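PDB 4LQ8: Sca-family protein from Rickettsia rickettsii, which is of unknown molecular function but probably takes part in cell adhesion as surface cell antigen 4, of which this chain is the N-terminal head domain. Local coordinates for residues A[117-122]-A[326-331]; A[156-161]-A[165-170]; A[278-283]-A[309-314]. All blocks are in the same frame, centred on the assembly; numbering follows the deposited sequence.

How the contacts relate
Contact 3 (278-283 with 309-314), buried near the middle of the chain, pairs a methyl with a ring face and keeps a water at its polar end; contact 1 (117-122 with 326-331), at the surface, is made of apolar side chains alone; contact 2 (156-161 with 165-170), partly buried, closes a loop with backbone hydrogen bonds. Contacts 1 and 3 touch: strands 329-332 and 282-285 are neighbours in the mixed sheet, helix 308-320 precedes the former in the chain, and D327 O of contact 1 is probably hydrogen-bonded to Y311 OH of contact 3. Contact 2 reaches the same sheet through strand 167-168, but lies about 33 and 25 Å from contacts 1 and 3, centre to centre.

Contact 1. Residues A[117-122]-A[326-331]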
loop_
_atom_site.group_PDB
_atom_site.type_symbol
_atom_site.label_atom_id
_atom_site.label_comp_id
_atom_site.label_asym_id
_atom_site.label_seq_id
_atom_site.Cartn_x
_atom_site.Cartn_y
_atom_site.Cartn_z
ATOM N N THR A 117 -10.295 16.782 0.240
ATOM C CA THR A 117 -11.754 16.980 0.208
ATOM C C THR A 117 -12.389 16.152 -0.926
ATOM O O THR A 117 -13.376 15.476 -0.679
ATOM C CB THR A 117 -12.112 18.482 0.171
ATOM O OG1 THR A 117 -11.494 19.100 1.299
ATOM C CG2 THR A 117 -13.636 18.733 0.225
ATOM N N PHE A 118 -11.793 16.163 -2.135
ATOM C CA PHE A 118 -12.291 15.365 -3.250
ATOM C C PHE A 118 -12.421 13.880 -2.865
ATOM O O PHE A 118 -13.481 13.288 -3.070
ATOM C CB PHE A 118 -11.368 15.489 -4.477
ATOM C CG PHE A 118 -11.879 14.716 -5.676
ATOM C CD1 PHE A 118 -12.828 15.271 -6.534
ATOM C CD2 PHE A 118 -11.433 13.426 -5.931
ATOM C CE1 PHE A 118 -13.313 14.547 -7.637
ATOM C CE2 PHE A 118 -11.926 12.702 -7.026
ATOM C CZ PHE A 118 -12.852 13.273 -7.875
ATOM N N PHE A 119 -11.339 13.274 -2.344
ATOM C CA PHE A 119 -11.336 11.834 -2.036
ATOM C C PHE A 119 -12.173 11.460 -0.820
ATOM O O PHE A 119 -12.663 10.334 -0.756
ATOM C CB PHE A 119 -9.909 11.272 -1.932
ATOM C CG PHE A 119 -9.247 11.166 -3.289
ATOM C CD1 PHE A 119 -9.611 10.165 -4.184
ATOM C CD2 PHE A 119 -8.267 12.083 -3.682
ATOM C CE1 PHE A 119 -9.056 10.117 -5.462
ATOM C CE2 PHE A 119 -7.689 12.013 -4.947
ATOM C CZ PHE A 119 -8.084 11.028 -5.831
ATOM N N GLY A 120 -12.392 12.404 0.091
ATOM C CA GLY A 120 -13.241 12.166 1.253
ATOM C C GLY A 120 -14.715 12.429 0.995
ATOM O O GLY A 120 -15.547 12.234 1.890
ATOM N N ASN A 121 -15.071 12.886 -0.232
ATOM C CA ASN A 121 -16.473 13.209 -0.540
ATOM C C ASN A 121 -17.182 11.987 -1.111
ATOM O O ASN A 121 -16.824 11.575 -2.209
ATOM C CB ASN A 121 -16.544 14.411 -1.509
ATOM C CG ASN A 121 -17.943 14.903 -1.808
ATOM O OD1 ASN A 121 -18.969 14.268 -1.504
ATOM N ND2 ASN A 121 -18.014 16.057 -2.410
ATOM N N PRO A 122 -18.199 11.401 -0.434
ATOM C CA PRO A 122 -18.886 10.217 -1.004
ATOM C C PRO A 122 -19.580 10.444 -2.361
ATOM O O PRO A 122 -19.819 9.476 -3.088
ATOM C CB PRO A 122 -19.877 9.811 0.095
ATOM C CG PRO A 122 -20.095 11.033 0.900
ATOM C CD PRO A 122 -18.779 11.770 0.877
ATOM N N VAL A 326 -5.272 7.589 0.426
ATOM C CA VAL A 326 -6.707 7.514 0.182
ATOM C C VAL A 326 -7.031 6.021 0.011
ATOM O O VAL A 326 -6.178 5.247 -0.447
ATOM C CB VAL A 326 -7.197 8.457 -0.954
ATOM C CG1 VAL A 326 -7.039 9.908 -0.523
ATOM C CG2 VAL A 326 -6.425 8.207 -2.243
ATOM N N ASP A 327 -8.221 5.615 0.439
ATOM C CA ASP A 327 -8.607 4.207 0.518
ATOM C C ASP A 327 -8.458 3.434 -0.819
ATOM O O ASP A 327 -7.696 2.451 -0.866
ATOM C CB ASP A 327 -9.998 4.036 1.144
ATOM C CG ASP A 327 -10.298 2.595 1.438
ATOM O OD1 ASP A 327 -10.392 1.813 0.487
ATOM O OD2 ASP A 327 -10.332 2.231 2.618
ATOM N N LEU A 328 -9.164 3.843 -1.862
ATOM C CA LEU A 328 -9.092 3.214 -3.208
ATOM C C LEU A 328 -9.077 1.658 -3.180
ATOM O O LEU A 328 -8.215 1.023 -3.796
ATOM C CB LEU A 328 -7.896 3.773 -4.033
ATOM C CG LEU A 328 -7.776 5.301 -4.197
ATOM C CD1 LEU A 328 -6.555 5.659 -5.055
ATOM C CD2 LEU A 328 -9.051 5.894 -4.824
ATOM N N SER A 329 -10.013 1.053 -2.435
ATOM C CA SER A 329 -10.076 -0.398 -2.303
ATOM C C SER A 329 -11.483 -0.953 -2.444
ATOM O O SER A 329 -12.460 -0.227 -2.275
ATOM C CB SER A 329 -9.417 -0.867 -1.005
ATOM O OG SER A 329 -10.323 -0.723 0.074
ATOM N N GLN A 330 -11.590 -2.229 -2.826
ATOM C CA GLN A 330 -12.894 -2.860 -3.022
ATOM C C GLN A 330 -12.835 -4.319 -2.573
ATOM O O GLN A 330 -11.936 -5.055 -2.985
ATOM C CB GLN A 330 -13.346 -2.807 -4.514
ATOM C CG GLN A 330 -13.388 -1.425 -5.198
ATOM C CD GLN A 330 -12.074 -1.003 -5.846
ATOM O OE1 GLN A 330 -11.497 -1.715 -6.681
ATOM N NE2 GLN A 330 -11.600 0.199 -5.518
ATOM N N ALA A 331 -13.811 -4.741 -1.769
ATOM C CA ALA A 331 -13.948 -6.138 -1.379
ATOM C C ALA A 331 -14.510 -6.856 -2.614
ATOM O O ALA A 331 -15.357 -6.309 -3.324
ATOM C CB ALA A 331 -14.904 -6.276 -0.216
#
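The backbones of F119, in the short helix 116-120, and V326, in the loop that leads into strand 329-332, come no nearer than 6.7 Å between their CA atoms, and no hydrogen bond joins the two segments. Side chains close the distance. Both F119 and V326 direct their CB atoms at the opposing segment, and the two side chains cross at about a right angle. The closest approach is low on the phenylalanine, where F119 CB meets V326 CG1 at 3.5 Å. CG1 of V326 is set opposite its own carbonyl carbon (chi1 -67°), which turns this branch to the base of F119, while the other branch, CG2, lies over one face of the ring, offset toward the rim. The opposite face carries CD2 of F118, centred 3.9 Å above the plane, and so the ring is held between its helix neighbour and the valine. Farther out, L328 CD2 approaches F119 CE1 obliquely at 4.3 Å. L81 of helix 64-90 and I128 of helix 125-132 also touch both F119 and L328, drawing the contact into a larger apolar cluster. Polar chemistry is kept to the other side of the loop: S329 OG donates to the syn lone pair of D327 OD1 at 2.6 Å, and D327 OD2 forms a salt bridge with K312. With only hydrocarbon groups meeting across the segments, the attachment of the helix to the loop depends on van der Waals fit and on partial shielding of apolar groups from water, with no directional bond between the segments.

Contact 2. Residues A[156-161]-A[165-170]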
loop_
_atom_site.group_PDB
_atom_site.type_symbol
_atom_site.label_atom_id
_atom_site.label_comp_id
_atom_site.label_asym_id
_atom_site.label_seq_id
_atom_site.Cartn_x
_atom_site.Cartn_y
_atom_site.Cartn_z
ATOM N N PHE A 156 17.141 5.042 -1.168
ATOM C CA PHE A 156 17.349 4.912 0.266
ATOM C C PHE A 156 17.877 3.556 0.707
ATOM O O PHE A 156 17.754 3.218 1.873
ATOM C CB PHE A 156 16.050 5.273 1.017
ATOM C CG PHE A 156 15.546 6.663 0.676
ATOM C CD1 PHE A 156 16.081 7.786 1.297
ATOM C CD2 PHE A 156 14.570 6.848 -0.302
ATOM C CE1 PHE A 156 15.607 9.061 0.992
ATOM C CE2 PHE A 156 14.114 8.123 -0.621
ATOM C CZ PHE A 156 14.651 9.225 0.010
ATOM N N SER A 157 18.488 2.806 -0.210
ATOM C CA SER A 157 19.055 1.481 0.042
ATOM C C SER A 157 20.348 1.650 0.819
ATOM O O SER A 157 21.095 2.583 0.521
ATOM C CB SER A 157 19.391 0.824 -1.295
ATOM O OG SER A 157 19.937 -0.473 -1.147
ATOM N N ALA A 158 20.640 0.736 1.782
ATOM C CA ALA A 158 21.921 0.753 2.500
ATOM C C ALA A 158 23.005 0.352 1.495
ATOM O O ALA A 158 24.102 0.898 1.549
ATOM C CB ALA A 158 21.906 -0.216 3.667
ATOM N N ALA A 159 22.658 -0.545 0.530
ATOM C CA ALA A 159 23.554 -1.005 -0.545
ATOM C C ALA A 159 24.002 0.162 -1.432
ATOM O O ALA A 159 25.162 0.198 -1.840
ATOM C CB ALA A 159 22.878 -2.081 -1.384
ATOM N N SER A 160 23.099 1.141 -1.669
ATOM C CA SER A 160 23.344 2.369 -2.438
ATOM C C SER A 160 24.209 3.351 -1.656
ATOM O O SER A 160 24.686 4.345 -2.219
ATOM C CB SER A 160 22.027 3.045 -2.809
ATOM O OG SER A 160 21.304 2.255 -3.740
ATOM N N GLY A 161 24.406 3.077 -0.372
ATOM C CA GLY A 161 25.234 3.936 0.465
ATOM C C GLY A 161 24.456 4.863 1.374
ATOM O O GLY A 161 25.051 5.731 2.001
ATOM N N GLY A 165 19.993 2.889 5.748
ATOM C CA GLY A 165 19.100 2.627 4.621
ATOM C C GLY A 165 18.455 1.261 4.587
ATOM O O GLY A 165 18.767 0.397 5.414
ATOM N N PHE A 166 17.529 1.063 3.621
ATOM C CA PHE A 166 16.779 -0.187 3.448
ATOM C C PHE A 166 17.722 -1.375 3.374
ATOM O O PHE A 166 18.737 -1.356 2.656
ATOM C CB PHE A 166 15.860 -0.147 2.198
ATOM C CG PHE A 166 14.595 0.684 2.304
ATOM C CD1 PHE A 166 13.510 0.242 3.064
ATOM C CD2 PHE A 166 14.451 1.864 1.569
ATOM C CE1 PHE A 166 12.339 1.001 3.146
ATOM C CE2 PHE A 166 13.274 2.626 1.650
ATOM C CZ PHE A 166 12.218 2.184 2.426
ATOM N N LYS A 167 17.407 -2.375 4.179
ATOM C CA LYS A 167 18.120 -3.637 4.253
ATOM C C LYS A 167 17.050 -4.743 4.217
ATOM O O LYS A 167 15.909 -4.483 4.615
ATOM C CB LYS A 167 18.927 -3.714 5.566
ATOM C CG LYS A 167 20.258 -3.003 5.488
ATOM C CD LYS A 167 21.140 -3.407 6.639
ATOM C CE LYS A 167 22.577 -2.994 6.390
ATOM N NZ LYS A 167 23.505 -3.516 7.435
ATOM N N PRO A 168 17.380 -5.975 3.760
ATOM C CA PRO A 168 16.377 -7.040 3.790
ATOM C C PRO A 168 15.931 -7.345 5.225
ATOM O O PRO A 168 16.750 -7.324 6.153
ATOM C CB PRO A 168 17.113 -8.240 3.156
ATOM C CG PRO A 168 18.279 -7.625 2.387
ATOM C CD PRO A 168 18.675 -6.477 3.248
ATOM N N VAL A 169 14.623 -7.585 5.411
ATOM C CA VAL A 169 14.073 -7.941 6.727
ATOM C C VAL A 169 14.658 -9.303 7.134
ATOM O O VAL A 169 14.733 -10.214 6.311
ATOM C CB VAL A 169 12.512 -7.933 6.737
ATOM C CG1 VAL A 169 11.955 -8.484 8.047
ATOM C CG2 VAL A 169 11.976 -6.524 6.490
ATOM N N GLN A 170 15.142 -9.418 8.370
ATOM C CA GLN A 170 15.707 -10.680 8.840
ATOM C C GLN A 170 14.643 -11.444 9.625
ATOM O O GLN A 170 14.559 -11.309 10.850
ATOM C CB GLN A 170 17.002 -10.479 9.666
ATOM C CG GLN A 170 18.187 -9.880 8.889
ATOM C CD GLN A 170 18.743 -10.805 7.830
ATOM O OE1 GLN A 170 18.544 -10.599 6.625
ATOM N NE2 GLN A 170 19.476 -11.830 8.252
HETATM O O HOH W 1 20.445 -2.639 0.976
#
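F156 and F166 meet through backbone and side chain at once, but the backbone of F166 carries most of the polar load. Its amide N donates to F156 O at 2.8 Å, in the carbonyl plane, and its own carbonyl O accepts from A158 N at 3.0 Å with a nearly straight N-H...O angle of 173°. F166 is thus gripped on both polar backbone atoms by the two residues flanking S157, a single parallel beta bridge that brings the CA atoms of S157 and F166 to 4.4 Å. The carbonyl of F166 has a second partner: water 1 donates to F166 O at 2.7 Å and accepts from A159 N, and so satisfies the amide of A159, the second residue of the turn, while tying it back to the facing segment. Within that turn, a type I beta turn from A158 to G161, G161 N donates to A158 O. S160 OG is bonded to N154 O, near the end of the preceding helix.

G165, which has no side chain, lets its CA come within 3.1 Å of F156 O. Packing completes the seam. F156 CB lies 3.8 Å from CD2 of the F166 ring, and A158 CB touches CG of K167, whose chain runs on extended beyond that atom. I65 of helix 64-90 touches both phenylalanines, and H153 meets the F166 ring edge-to-face. Beyond the bridge, K167 pairs through its backbone with F34. This is a compact helix-to-strand connection: the loop between helix 135-155 and strand 167-168 folds through a type I turn and is closed by a single beta bridge, and the strand joins the mixed sheet antiparallel to strand 33-37.

Contact 3. Residues A[278-283]-A[309-314]; sequences SPKPLK and GKYKEM
L282 CD2 sits over one face of the Y311 ring, and here the contact is tight: the methyl lies 3.9 Å from the ring centroid, 22° off the normal, in a CH-pi interaction. It is offset toward the rim, with Y311 CE1 as its nearest atom at 3.6 Å. The ring reaches inward because its CG stands opposite the backbone N (chi1 179°), and the leucine, coming from the opposite direction, lays its CD2 methyl over the face. F284 also touches the ring, with the two planes at about 50°. This packing is one of the contacts that seat helix 308-320 on the parallel strand pair 282-285 and 329-332 of the mixed sheet; the chain leaves the helix to form the second of these strands.

Toward the phenol end, still buried but hydrated, the fit loosens. K280 CE stays 3.8 Å from Y311 OH, and water 2 links the two polar ends, accepting from K280 NZ at 2.9 Å. Y311 OH donates to D327 O, its main polar partner, and accepts from water 2. K280, bent at chi2 and chi4, brings NZ back to its own segment as well, donating to S278 OG at 2.7 Å, and that hydroxyl in turn donates to P279 O.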
loop_
_atom_site.group_PDB
_atom_site.type_symbol
_atom_site.label_atom_id
_atom_site.label_comp_id
_atom_site.label_asym_id
_atom_site.label_seq_id
_atom_site.Cartn_x
_atom_site.Cartn_y
_atom_site.Cartn_z
ATOM N N SER A 278 0.356 1.144 -1.350
ATOM C CA SER A 278 0.240 -0.132 -2.032
ATOM C C SER A 278 -0.084 0.126 -3.487
ATOM O O SER A 278 -0.542 1.228 -3.813
ATOM C CB SER A 278 -0.860 -0.976 -1.386
ATOM O OG SER A 278 -2.153 -0.598 -1.825
ATOM N N PRO A 279 0.045 -0.892 -4.372
ATOM C CA PRO A 279 -0.523 -0.748 -5.725
ATOM C C PRO A 279 -2.039 -0.498 -5.608
ATOM O O PRO A 279 -2.670 -0.983 -4.652
ATOM C CB PRO A 279 -0.280 -2.125 -6.372
ATOM C CG PRO A 279 0.703 -2.776 -5.526
ATOM C CD PRO A 279 0.535 -2.266 -4.151
ATOM N N LYS A 280 -2.613 0.261 -6.558
ATOM C CA LYS A 280 -4.030 0.621 -6.553
ATOM C C LYS A 280 -4.717 0.289 -7.896
ATOM O O LYS A 280 -4.050 0.349 -8.921
ATOM C CB LYS A 280 -4.234 2.138 -6.212
ATOM C CG LYS A 280 -3.867 2.540 -4.774
ATOM C CD LYS A 280 -4.688 1.795 -3.701
ATOM C CE LYS A 280 -4.525 2.347 -2.304
ATOM N NZ LYS A 280 -3.267 1.894 -1.658
ATOM N N PRO A 281 -6.040 0.002 -7.930
ATOM C CA PRO A 281 -6.950 -0.150 -6.773
ATOM C C PRO A 281 -6.594 -1.439 -6.001
ATOM O O PRO A 281 -6.148 -2.423 -6.590
ATOM C CB PRO A 281 -8.341 -0.225 -7.440
ATOM C CG PRO A 281 -8.071 -0.873 -8.757
ATOM C CD PRO A 281 -6.735 -0.309 -9.200
ATOM N N LEU A 282 -6.750 -1.409 -4.694
ATOM C CA LEU A 282 -6.484 -2.575 -3.851
ATOM C C LEU A 282 -7.763 -3.442 -3.744
ATOM O O LEU A 282 -8.848 -2.901 -3.561
ATOM C CB LEU A 282 -6.043 -2.085 -2.454
ATOM C CG LEU A 282 -5.486 -3.124 -1.487
ATOM C CD1 LEU A 282 -4.229 -3.799 -2.053
ATOM C CD2 LEU A 282 -5.143 -2.483 -0.170
ATOM N N LYS A 283 -7.643 -4.758 -3.894
ATOM C CA LYS A 283 -8.812 -5.637 -3.729
ATOM C C LYS A 283 -8.659 -6.427 -2.420
ATOM O O LYS A 283 -7.548 -6.593 -1.931
ATOM C CB LYS A 283 -8.983 -6.627 -4.916
ATOM C CG LYS A 283 -8.947 -6.033 -6.336
ATOM C CD LYS A 283 -10.102 -5.100 -6.581
ATOM C CE LYS A 283 -10.344 -4.844 -8.041
ATOM N NZ LYS A 283 -11.602 -4.071 -8.203
ATOM N N GLY A 309 -9.290 -5.899 7.786
ATOM C CA GLY A 309 -9.415 -5.336 9.125
ATOM C C GLY A 309 -8.171 -4.547 9.485
ATOM O O GLY A 309 -8.272 -3.425 9.956
ATOM N N LYS A 310 -6.985 -5.100 9.210
ATOM C CA LYS A 310 -5.733 -4.390 9.493
ATOM C C LYS A 310 -5.603 -3.118 8.602
ATOM O O LYS A 310 -5.253 -2.046 9.097
ATOM C CB LYS A 310 -4.521 -5.328 9.319
ATOM C CG LYS A 310 -3.163 -4.663 9.586
ATOM C CD LYS A 310 -3.032 -4.092 10.992
ATOM C CE LYS A 310 -3.053 -5.172 12.064
ATOM N NZ LYS A 310 -2.803 -4.563 13.394
ATOM N N TYR A 311 -5.939 -3.249 7.322
ATOM C CA TYR A 311 -5.880 -2.144 6.375
ATOM C C TYR A 311 -6.774 -0.986 6.825
ATOM O O TYR A 311 -6.310 0.152 6.838
ATOM C CB TYR A 311 -6.286 -2.617 4.979
ATOM C CG TYR A 311 -6.258 -1.505 3.955
ATOM C CD1 TYR A 311 -5.051 -1.035 3.437
ATOM C CD2 TYR A 311 -7.440 -0.925 3.491
ATOM C CE1 TYR A 311 -5.021 -0.026 2.476
ATOM C CE2 TYR A 311 -7.418 0.077 2.519
ATOM C CZ TYR A 311 -6.205 0.528 2.026
ATOM O OH TYR A 311 -6.156 1.516 1.082
ATOM N N LYS A 312 -8.037 -1.280 7.228
ATOM C CA LYS A 312 -8.964 -0.265 7.745
ATOM C C LYS A 312 -8.432 0.401 9.029
ATOM O O LYS A 312 -8.545 1.610 9.162
ATOM C CB LYS A 312 -10.383 -0.853 7.974
ATOM C CG LYS A 312 -11.050 -1.416 6.692
ATOM C CD LYS A 312 -11.287 -0.399 5.548
ATOM C CE LYS A 312 -11.676 -1.075 4.226
ATOM N NZ LYS A 312 -12.219 -0.112 3.221
ATOM N N GLU A 313 -7.841 -0.368 9.954
ATOM C CA GLU A 313 -7.248 0.187 11.187
ATOM C C GLU A 313 -6.076 1.131 10.850
ATOM O O GLU A 313 -5.953 2.198 11.461
ATOM C CB GLU A 313 -6.686 -0.923 12.075
ATOM C CG GLU A 313 -7.651 -1.548 13.051
ATOM C CD GLU A 313 -7.089 -2.783 13.742
ATOM O OE1 GLU A 313 -5.846 -2.883 13.891
ATOM O OE2 GLU A 313 -7.897 -3.664 14.118
ATOM N N MET A 314 -5.204 0.716 9.895
ATOM C CA MET A 314 -4.049 1.509 9.452
ATOM C C MET A 314 -4.523 2.741 8.715
ATOM O O MET A 314 -4.017 3.822 8.982
ATOM C CB MET A 314 -3.090 0.671 8.585
ATOM C CG MET A 314 -2.411 -0.426 9.362
ATOM S SD MET A 314 -1.334 -1.431 8.330
ATOM C CE MET A 314 0.223 -0.505 8.498
HETATM O O HOH W 2 -3.578 3.070 0.954
#